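Local coordinates for beta subunit of photoactivated adenylyl cyclase (Beggiatoa sp. PS, PDB 5MBE), which probably converts ATP to cyclic AMP in response to blue light, sensed by a flavin-binding BLUF domain joined to a class III cyclase domain, at residues Ile11-Gly16 with Arg73-Leu78; Val152-Phe157 with Met207-Lys212; Val256-Met261 with His269-Asp274. All coordinates share one frame; numbering follows the deposited sequence.

Contact 1 (Ile11-Gly16 with Arg73-Leu78). With FMN (flavin mononucleotide), chain C.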
loop_
_atom_site.group_PDB
_atom_site.type_symbol
_atom_site.label_atom_id
_atom_site.label_comp_id
_atom_site.label_asym_id
_atom_site.label_seq_id
_atom_site.Cartn_x
_atom_site.Cartn_y
_atom_site.Cartn_z
ATOM N N ILE A 11 18.665 7.269 4.706
ATOM C CA ILE A 11 18.172 8.638 4.636
ATOM C C ILE A 11 17.396 8.923 5.915
ATOM O O ILE A 11 16.809 8.019 6.519
ATOM C CB ILE A 11 17.288 8.877 3.391
ATOM C CG1 ILE A 11 16.086 7.930 3.398
ATOM C CG2 ILE A 11 18.099 8.699 2.117
ATOM C CD1 ILE A 11 15.154 8.114 2.221
ATOM N N SER A 12 17.402 10.188 6.335
ATOM C CA SER A 12 16.725 10.571 7.565
ATOM C C SER A 12 16.166 11.981 7.424
ATOM O O SER A 12 16.424 12.682 6.443
ATOM C CB SER A 12 17.662 10.484 8.776
ATOM O OG SER A 12 18.624 11.523 8.757
ATOM N N LYS A 13 15.396 12.385 8.430
ATOM C CA LYS A 13 14.741 13.685 8.471
ATOM C C LYS A 13 15.190 14.421 9.725
ATOM O O LYS A 13 15.218 13.838 10.812
ATOM C CB LYS A 13 13.216 13.524 8.454
ATOM C CG LYS A 13 12.435 14.768 8.846
ATOM C CD LYS A 13 12.550 15.861 7.799
ATOM C CE LYS A 13 11.598 17.010 8.104
ATOM N NZ LYS A 13 11.738 18.113 7.107
ATOM N N ILE A 14 15.545 15.698 9.571
ATOM C CA ILE A 14 16.050 16.464 10.703
ATOM C C ILE A 14 14.924 16.709 11.702
ATOM O O ILE A 14 13.736 16.692 11.355
ATOM C CB ILE A 14 16.679 17.788 10.228
ATOM C CG1 ILE A 14 15.619 18.704 9.609
ATOM C CG2 ILE A 14 17.802 17.518 9.234
ATOM C CD1 ILE A 14 15.262 19.908 10.463
ATOM N N SER A 15 15.298 16.936 12.961
ATOM C CA SER A 15 14.278 17.176 13.974
ATOM C C SER A 15 13.883 18.649 14.039
ATOM O O SER A 15 12.693 18.972 14.128
ATOM C CB SER A 15 14.772 16.685 15.329
ATOM O OG SER A 15 15.022 15.299 15.285
ATOM N N GLY A 16 14.853 19.554 13.979
ATOM C CA GLY A 16 14.572 20.977 14.053
ATOM C C GLY A 16 15.790 21.828 13.741
ATOM O O GLY A 16 15.675 22.941 13.231
ATOM N N ARG A 73 18.746 14.534 17.050
ATOM C CA ARG A 73 18.728 15.599 16.056
ATOM C C ARG A 73 18.118 15.184 14.722
ATOM O O ARG A 73 17.808 16.061 13.907
ATOM C CB ARG A 73 20.150 16.122 15.833
ATOM C CG ARG A 73 20.725 16.836 17.046
ATOM C CD ARG A 73 22.240 16.898 16.994
ATOM N NE ARG A 73 22.838 15.567 17.049
ATOM C CZ ARG A 73 24.142 15.339 17.157
ATOM N NH1 ARG A 73 24.990 16.355 17.228
ATOM N NH2 ARG A 73 24.599 14.095 17.199
ATOM N N HIS A 74 17.934 13.890 14.474
ATOM C CA HIS A 74 17.274 13.437 13.258
ATOM C C HIS A 74 16.295 12.323 13.602
ATOM O O HIS A 74 16.475 11.597 14.583
ATOM C CB HIS A 74 18.281 12.962 12.196
ATOM C CG HIS A 74 19.033 11.724 12.574
ATOM N ND1 HIS A 74 19.548 10.856 11.636
ATOM C CD2 HIS A 74 19.366 11.211 13.783
ATOM C CE1 HIS A 74 20.160 9.859 12.251
ATOM N NE2 HIS A 74 20.063 10.051 13.554
ATOM N N THR A 75 15.252 12.200 12.782
ATOM C CA THR A 75 14.185 11.239 13.019
ATOM C C THR A 75 13.812 10.559 11.709
ATOM O O THR A 75 14.230 10.975 10.624
ATOM C CB THR A 75 12.951 11.908 13.635
ATOM O OG1 THR A 75 11.996 10.906 14.007
ATOM C CG2 THR A 75 12.314 12.862 12.636
ATOM N N ASN A 76 13.007 9.501 11.827
ATOM C CA ASN A 76 12.502 8.735 10.686
ATOM C C ASN A 76 13.655 8.223 9.818
ATOM O O ASN A 76 13.733 8.480 8.615
ATOM C CB ASN A 76 11.511 9.570 9.865
ATOM C CG ASN A 76 10.716 8.732 8.883
ATOM O OD1 ASN A 76 10.545 7.527 9.073
ATOM N ND2 ASN A 76 10.226 9.367 7.825
ATOM N N ILE A 77 14.556 7.486 10.459
ATOM C CA ILE A 77 15.729 6.944 9.780
ATOM C C ILE A 77 15.340 5.657 9.067
ATOM O O ILE A 77 14.760 4.747 9.672
ATOM C CB ILE A 77 16.874 6.702 10.778
ATOM C CG1 ILE A 77 17.363 8.022 11.383
ATOM C CG2 ILE A 77 18.025 5.971 10.102
ATOM C CD1 ILE A 77 16.667 8.418 12.672
ATOM N N LEU A 78 15.664 5.572 7.776
ATOM C CA LEU A 78 15.354 4.402 6.962
ATOM C C LEU A 78 16.587 4.007 6.164
ATOM O O LEU A 78 17.055 4.777 5.319
ATOM C CB LEU A 78 14.178 4.673 6.021
ATOM C CG LEU A 78 13.839 3.523 5.069
ATOM C CD1 LEU A 78 13.356 2.309 5.847
ATOM C CD2 LEU A 78 12.809 3.947 4.036
HETATM N N1 FMN C . 29.049 10.041 14.791
HETATM C C2 FMN C . 30.141 9.314 14.376
HETATM O O2 FMN C . 31.016 9.033 15.189
HETATM N N3 FMN C . 30.253 8.906 13.062
HETATM C C4 FMN C . 29.264 9.227 12.158
HETATM O O4 FMN C . 29.357 8.867 10.984
HETATM C C4A FMN C . 28.160 9.959 12.576
HETATM N N5 FMN C . 27.174 10.278 11.673
HETATM C C5A FMN C . 26.080 11.004 12.085
HETATM C C6 FMN C . 25.091 11.321 11.166
HETATM C C7 FMN C . 23.983 12.052 11.568
HETATM C C7M FMN C . 22.920 12.389 10.566
HETATM C C8 FMN C . 23.863 12.465 12.891
HETATM C C8M FMN C . 22.664 13.255 13.326
HETATM C C9 FMN C . 24.854 12.146 13.813
HETATM C C9A FMN C . 25.966 11.415 13.409
HETATM N N10 FMN C . 26.953 11.092 14.320
HETATM C C10 FMN C . 28.051 10.366 13.899
HETATM C "C1'" FMN C . 26.837 11.540 15.752
HETATM C "C2'" FMN C . 26.576 10.373 16.703
HETATM O "O2'" FMN C . 25.190 10.149 16.827
HETATM C "C3'" FMN C . 27.165 10.658 18.081
HETATM O "O3'" FMN C . 27.246 12.052 18.269
HETATM C "C4'" FMN C . 28.558 10.052 18.227
HETATM O "O4'" FMN C . 28.625 8.827 17.534
HETATM C "C5'" FMN C . 28.902 9.816 19.693
HETATM O "O5'" FMN C . 29.398 11.000 20.280
HETATM P P FMN C . 29.663 11.076 21.867
HETATM O O1P FMN C . 30.396 9.823 22.283
HETATM O O2P FMN C . 30.516 12.284 22.178
HETATM O O3P FMN C . 28.347 11.175 22.602
#
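Ser-12 and His-74 meet through their side chains: Ser-12 OG lies in the plane of the imidazole, at its edge, 3.1 Å from His-74 ND1, and either atom could be the donor. Ser-12 OG stands between its own backbone N and carbonyl carbon (chi1 72°), which turns it to the ring. The other ring nitrogen, NE2, is bonded to the backbone O of Ile-68, so both nitrogens of this buried ring have partners and its rotation is fixed.

The two faces of the ring are covered by carbon. Ile-77 CD1 sits over the centre of one; over the other lies the methyl C8M of the flavin, 3.9 Å from His-74 CD2. The histidine thus lies against the dimethylbenzene end of the isoalloxazine. Arg-73 reaches the ribityl chain, its NH2 3.5 Å from FMN O3'; the same NH2 forms a salt bridge with Asp-71, which itself bonds the flavin.

Backbone bonds join the strands antiparallel. Ile-11 and Leu-78 exchange a pair, and Lys-13 and Thr-75 another, with Thr-75 N only 2.6 Å from Lys-13 O. Between these pairs the register slips by one residue, a beta bulge at which Asn-76 has phi and psi both near +56°. Beyond them, Ser-15 N bonds to Arg-73 O at 2.8 Å.

Strand 74-84 is outermost in the BLUF sheet within this chain, and strand 6-14 separates it from strand 49-56, where Phe-50 pairs with Ser-12. Ile-11 and Leu-78 pack on Arg-124 and Glu-127 of helix 110-129, and Leu-78 also on Ile-135 of helix 132-139.

Contact 2 (Val152-Phe157 with Met207-Lys212); sequences VEKIIF and MASFTK
Phe-157 meets the methyl of Ala-208 with its CB, CG and CD1, Phe-157 CB lying 3.6 Å from Ala-208 CB. Its CG is anti to the backbone N (chi1 176°), which carries the rest of the ring away from the neighbouring strand; the same CB meets the edge of the Phe-210 ring at CE1, 4.3 Å away. Ile-155 continues this face, its CB packing on Phe-210 CB, while CD1 reaches Thr-211 O.

Across the other face, the Lys-154 chain bends at chi3 and chi4, bringing its CE within 3.4 Å of Ser-209 OG. Near the end of the contact, Glu-153 crosses the Lys-212 chain obliquely, Glu-153 OE2 3.5 Å from Lys-212 CE, with the charged atoms not in contact.

Four backbone bonds tie the antiparallel strands, two between Ile-155 and Phe-210 and two between Phe-157 and Ala-208; Ile-155 N to Phe-210 O is 2.6 Å.

Within the central sheet of the class III cyclase domain, strand 150-161 lies between 205-211 and 247-258. Helix 215-235 covers the phenylalanine face through Ala-218, Thr-221, Ser-222 and Ile-225, whereas Ile-156 and Met-207 pack on Val-276 of helix 274-285.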
loop_
_atom_site.group_PDB
_atom_site.type_symbol
_atom_site.label_atom_id
_atom_site.label_comp_id
_atom_site.label_asym_id
_atom_site.label_seq_id
_atom_site.Cartn_x
_atom_site.Cartn_y
_atom_site.Cartn_z
ATOM N N VAL A 152 4.198 -19.100 7.297
ATOM C CA VAL A 152 4.546 -18.826 8.683
ATOM C C VAL A 152 3.288 -18.887 9.538
ATOM O O VAL A 152 2.168 -18.699 9.055
ATOM C CB VAL A 152 5.239 -17.455 8.848
ATOM C CG1 VAL A 152 6.636 -17.495 8.259
ATOM C CG2 VAL A 152 4.417 -16.364 8.183
ATOM N N GLU A 153 3.488 -19.171 10.820
ATOM C CA GLU A 153 2.418 -19.128 11.806
ATOM C C GLU A 153 2.352 -17.717 12.375
ATOM O O GLU A 153 3.313 -17.250 12.997
ATOM C CB GLU A 153 2.661 -20.148 12.918
ATOM C CG GLU A 153 2.940 -21.554 12.417
ATOM C CD GLU A 153 4.030 -22.252 13.210
ATOM O OE1 GLU A 153 3.713 -23.189 13.973
ATOM O OE2 GLU A 153 5.208 -21.859 13.070
ATOM N N LYS A 154 1.233 -17.034 12.151
ATOM C CA LYS A 154 1.088 -15.660 12.600
ATOM C C LYS A 154 -0.259 -15.469 13.280
ATOM O O LYS A 154 -1.208 -16.221 13.049
ATOM C CB LYS A 154 1.217 -14.659 11.444
ATOM C CG LYS A 154 2.557 -14.686 10.745
ATOM C CD LYS A 154 2.715 -13.488 9.825
ATOM C CE LYS A 154 3.271 -12.290 10.573
ATOM N NZ LYS A 154 4.671 -12.535 11.016
ATOM N N ILE A 155 -0.323 -14.444 14.121
ATOM C CA ILE A 155 -1.572 -13.982 14.709
ATOM C C ILE A 155 -2.088 -12.841 13.848
ATOM O O ILE A 155 -1.382 -11.851 13.629
ATOM C CB ILE A 155 -1.373 -13.532 16.162
ATOM C CG1 ILE A 155 -0.977 -14.723 17.033
ATOM C CG2 ILE A 155 -2.635 -12.864 16.686
ATOM C CD1 ILE A 155 -0.434 -14.329 18.377
ATOM N N ILE A 156 -3.311 -12.982 13.350
ATOM C CA ILE A 156 -3.920 -11.991 12.472
ATOM C C ILE A 156 -4.762 -11.048 13.318
ATOM O O ILE A 156 -5.502 -11.488 14.207
ATOM C CB ILE A 156 -4.765 -12.665 11.376
ATOM C CG1 ILE A 156 -3.926 -13.709 10.639
ATOM C CG2 ILE A 156 -5.300 -11.626 10.398
ATOM C CD1 ILE A 156 -2.659 -13.150 10.025
ATOM N N PHE A 157 -4.647 -9.751 13.042
ATOM C CA PHE A 157 -5.324 -8.705 13.797
ATOM C C PHE A 157 -6.285 -7.962 12.881
ATOM O O PHE A 157 -5.882 -7.459 11.826
ATOM C CB PHE A 157 -4.301 -7.736 14.402
ATOM C CG PHE A 157 -4.911 -6.559 15.117
ATOM C CD1 PHE A 157 -5.257 -5.408 14.426
ATOM C CD2 PHE A 157 -5.110 -6.594 16.487
ATOM C CE1 PHE A 157 -5.810 -4.327 15.083
ATOM C CE2 PHE A 157 -5.660 -5.514 17.150
ATOM C CZ PHE A 157 -6.011 -4.380 16.447
ATOM N N MET A 207 -5.860 -4.003 9.451
ATOM C CA MET A 207 -5.310 -5.347 9.347
ATOM C C MET A 207 -3.865 -5.331 9.826
ATOM O O MET A 207 -3.047 -4.556 9.319
ATOM C CB MET A 207 -5.397 -5.867 7.913
ATOM C CG MET A 207 -4.893 -7.291 7.748
ATOM S SD MET A 207 -5.029 -7.893 6.055
ATOM C CE MET A 207 -4.367 -9.546 6.237
ATOM N N ALA A 208 -3.556 -6.183 10.800
ATOM C CA ALA A 208 -2.211 -6.282 11.342
ATOM C C ALA A 208 -1.882 -7.746 11.588
ATOM O O ALA A 208 -2.757 -8.617 11.568
ATOM C CB ALA A 208 -2.061 -5.469 12.635
ATOM N N SER A 209 -0.601 -8.013 11.828
ATOM C CA SER A 209 -0.139 -9.369 12.076
ATOM C C SER A 209 0.900 -9.361 13.187
ATOM O O SER A 209 1.645 -8.393 13.363
ATOM C CB SER A 209 0.450 -10.009 10.812
ATOM O OG SER A 209 1.647 -9.359 10.422
ATOM N N PHE A 210 0.930 -10.456 13.942
ATOM C CA PHE A 210 1.921 -10.681 14.982
ATOM C C PHE A 210 2.512 -12.072 14.805
ATOM O O PHE A 210 1.867 -12.969 14.258
ATOM C CB PHE A 210 1.314 -10.556 16.393
ATOM C CG PHE A 210 0.892 -9.161 16.758
ATOM C CD1 PHE A 210 -0.296 -8.632 16.276
ATOM C CD2 PHE A 210 1.670 -8.386 17.599
ATOM C CE1 PHE A 210 -0.689 -7.350 16.617
ATOM C CE2 PHE A 210 1.281 -7.106 17.945
ATOM C CZ PHE A 210 0.099 -6.586 17.452
ATOM N N THR A 211 3.746 -12.245 15.271
ATOM C CA THR A 211 4.346 -13.569 15.252
ATOM C C THR A 211 3.744 -14.426 16.366
ATOM O O THR A 211 3.005 -13.946 17.228
ATOM C CB THR A 211 5.866 -13.481 15.405
ATOM O OG1 THR A 211 6.199 -13.132 16.754
ATOM C CG2 THR A 211 6.434 -12.433 14.460
ATOM N N LYS A 212 4.068 -15.721 16.339
ATOM C CA LYS A 212 3.537 -16.622 17.356
ATOM C C LYS A 212 4.153 -16.385 18.729
ATOM O O LYS A 212 3.587 -16.835 19.731
ATOM C CB LYS A 212 3.731 -18.078 16.934
ATOM C CG LYS A 212 5.173 -18.493 16.693
ATOM C CD LYS A 212 5.236 -19.919 16.172
ATOM C CE LYS A 212 6.663 -20.361 15.912
ATOM N NZ LYS A 212 7.465 -20.420 17.164
#

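Contact 3 (Val256-Met261 with His269-Asp274)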
loop_
_atom_site.group_PDB
_atom_site.type_symbol
_atom_site.label_atom_id
_atom_site.label_comp_id
_atom_site.label_asym_id
_atom_site.label_seq_id
_atom_site.Cartn_x
_atom_site.Cartn_y
_atom_site.Cartn_z
ATOM N N VAL A 256 -0.342 -18.891 7.521
ATOM C CA VAL A 256 -0.589 -17.919 6.467
ATOM C C VAL A 256 0.635 -17.846 5.571
ATOM O O VAL A 256 1.771 -18.039 6.016
ATOM C CB VAL A 256 -0.936 -16.516 7.023
ATOM C CG1 VAL A 256 -2.232 -16.562 7.808
ATOM C CG2 VAL A 256 0.202 -15.979 7.883
ATOM N N ILE A 257 0.394 -17.572 4.293
ATOM C CA ILE A 257 1.455 -17.368 3.319
ATOM C C ILE A 257 1.666 -15.870 3.181
ATOM O O ILE A 257 0.761 -15.142 2.756
ATOM C CB ILE A 257 1.115 -18.018 1.970
ATOM C CG1 ILE A 257 0.988 -19.530 2.144
ATOM C CG2 ILE A 257 2.177 -17.673 0.930
ATOM C CD1 ILE A 257 0.126 -20.190 1.109
ATOM N N GLU A 258 2.852 -15.409 3.558
ATOM C CA GLU A 258 3.190 -13.994 3.553
ATOM C C GLU A 258 4.235 -13.715 2.481
ATOM O O GLU A 258 5.236 -14.434 2.382
ATOM C CB GLU A 258 3.702 -13.560 4.928
ATOM C CG GLU A 258 4.268 -12.165 4.967
ATOM C CD GLU A 258 4.345 -11.608 6.372
ATOM O OE1 GLU A 258 4.384 -10.369 6.523
ATOM O OE2 GLU A 258 4.357 -12.410 7.328
ATOM N N GLY A 259 4.003 -12.674 1.690
ATOM C CA GLY A 259 4.948 -12.304 0.656
ATOM C C GLY A 259 4.388 -11.234 -0.255
ATOM O O GLY A 259 3.290 -10.703 -0.043
ATOM N N ASN A 260 5.178 -10.928 -1.281
ATOM C CA ASN A 260 4.843 -9.910 -2.265
ATOM C C ASN A 260 4.231 -10.595 -3.480
ATOM O O ASN A 260 4.855 -11.483 -4.074
ATOM C CB ASN A 260 6.085 -9.115 -2.660
ATOM C CG ASN A 260 7.017 -8.864 -1.488
ATOM O OD1 ASN A 260 6.782 -7.969 -0.676
ATOM N ND2 ASN A 260 8.092 -9.649 -1.403
ATOM N N MET A 261 3.014 -10.183 -3.838
ATOM C CA MET A 261 2.204 -10.895 -4.815
ATOM C C MET A 261 1.576 -9.906 -5.791
ATOM O O MET A 261 1.422 -8.718 -5.493
ATOM C CB MET A 261 1.128 -11.725 -4.111
ATOM C CG MET A 261 1.637 -12.408 -2.862
ATOM S SD MET A 261 1.465 -14.191 -2.927
ATOM C CE MET A 261 -0.306 -14.361 -3.028
ATOM N N HIS A 269 1.588 -6.473 -0.605
ATOM C CA HIS A 269 1.963 -7.395 0.464
ATOM C C HIS A 269 0.681 -7.989 1.023
ATOM O O HIS A 269 -0.171 -7.260 1.544
ATOM C CB HIS A 269 2.757 -6.694 1.567
ATOM C CG HIS A 269 3.209 -7.607 2.670
ATOM N ND1 HIS A 269 4.201 -8.547 2.492
ATOM C CD2 HIS A 269 2.807 -7.726 3.958
ATOM C CE1 HIS A 269 4.390 -9.206 3.621
ATOM N NE2 HIS A 269 3.556 -8.728 4.527
ATOM N N THR A 270 0.544 -9.306 0.922
ATOM C CA THR A 270 -0.701 -9.950 1.303
ATOM C C THR A 270 -0.415 -11.200 2.120
ATOM O O THR A 270 0.697 -11.735 2.130
ATOM C CB THR A 270 -1.561 -10.314 0.083
ATOM O OG1 THR A 270 -2.904 -10.582 0.508
ATOM C CG2 THR A 270 -1.005 -11.547 -0.610
ATOM N N LEU A 271 -1.448 -11.643 2.830
ATOM C CA LEU A 271 -1.398 -12.802 3.708
ATOM C C LEU A 271 -2.489 -13.774 3.273
ATOM O O LEU A 271 -3.674 -13.423 3.275
ATOM C CB LEU A 271 -1.587 -12.384 5.170
ATOM C CG LEU A 271 -0.366 -12.051 6.038
ATOM C CD1 LEU A 271 0.615 -11.105 5.362
ATOM C CD2 LEU A 271 -0.829 -11.472 7.369
ATOM N N LEU A 272 -2.091 -14.989 2.903
ATOM C CA LEU A 272 -3.027 -15.999 2.418
ATOM C C LEU A 272 -3.259 -17.047 3.498
ATOM O O LEU A 272 -2.330 -17.768 3.872
ATOM C CB LEU A 272 -2.514 -16.681 1.149
ATOM C CG LEU A 272 -2.206 -15.876 -0.106
ATOM C CD1 LEU A 272 -1.997 -16.858 -1.248
ATOM C CD2 LEU A 272 -3.316 -14.890 -0.427
ATOM N N GLY A 273 -4.494 -17.152 3.976
ATOM C CA GLY A 273 -4.815 -18.176 4.949
ATOM C C GLY A 273 -6.208 -18.034 5.514
ATOM O O GLY A 273 -6.787 -16.942 5.498
ATOM N N ASP A 274 -6.755 -19.139 6.022
ATOM C CA ASP A 274 -8.076 -19.096 6.633
ATOM C C ASP A 274 -8.084 -18.257 7.902
ATOM O O ASP A 274 -9.133 -17.723 8.280
ATOM C CB ASP A 274 -8.558 -20.514 6.923
ATOM C CG ASP A 274 -9.657 -20.955 5.983
ATOM O OD1 ASP A 274 -9.741 -20.404 4.866
ATOM O OD2 ASP A 274 -10.439 -21.851 6.365
#
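Glu-258 and His-269 are joined by a side-chain hydrogen bond, in which His-269 NE2 donates its N-H to Glu-258 OE1 at 2.7 Å. The oxygen lies in the ring plane, at the edge, but the bond is bent (134° at the hydrogen) and arrives on the anti side of the carboxylate, whose plane is turned 49° from the ring. An extended Glu-258 chain, with CG anti to the backbone N (chi1 171°), also brings CG to 3.3 Å from His-269 CE1. OE1 has a second partner in Arg-133, a salt bridge, while OE2 has a long, weak ion pair with Lys-154. The nearby positive charges of Arg-133 and Lys-154 would probably help keep the carboxylate ionised. A leucine in place of His-269 would probably leave Glu-258 OE1 without its ring N-H and the carboxylate held mainly by Arg-133.

Strand 247-258 and the beta hairpin of strands 260-262 and 267-272 belong to the sheet of the class III cyclase domain, and the chain turns a corner at Gly-259. The antiparallel backbone bonds run up to this corner: Ile-257 N and O are both taken by Leu-272, with Ile-257 N to Leu-272 O 2.8 Å. Gly-259 O accepts the N-H of Thr-270, N to O 3.2 Å, but Gly-259 N reaches Thr-270 O only weakly, at 3.5 Å.

Past the corner in the chain, Met-261, bent at chi2 and chi3, meets Leu-272 tip to tip, Met-261 CE to Leu-272 CD1 3.5 Å. Leu-271 CD1 packs on Glu-258 CG.

Tyr-129 of the second subunit bonds to Asn-260 OD1. Phe-164 of the second subunit packs on Leu-272.

How the contacts relate
Contacts 2 and 3 belong to one sheet, their centres 11 Å apart, with strands 150-161 and 247-258 as neighbours. Val-152 N probably bonds to Val-256 O at 2.9 Å, and Ile-156 CD1 packs on Leu-271 CD2 at 3.6 Å; Lys-154 CD lies 3.2 Å from Glu-258 OE2. Contact 1 belongs to the light-sensing domain, on the opposite side of the chain's centre: its centre is 29 Å from that of contact 2 and 32 Å from that of contact 3, with nearest atoms about 17 and 14 Å away. It alone of the three meets the flavin. Helix 132-139 touches both Leu-78 of contact 1 and His-269 of contact 3, bridging the two domains.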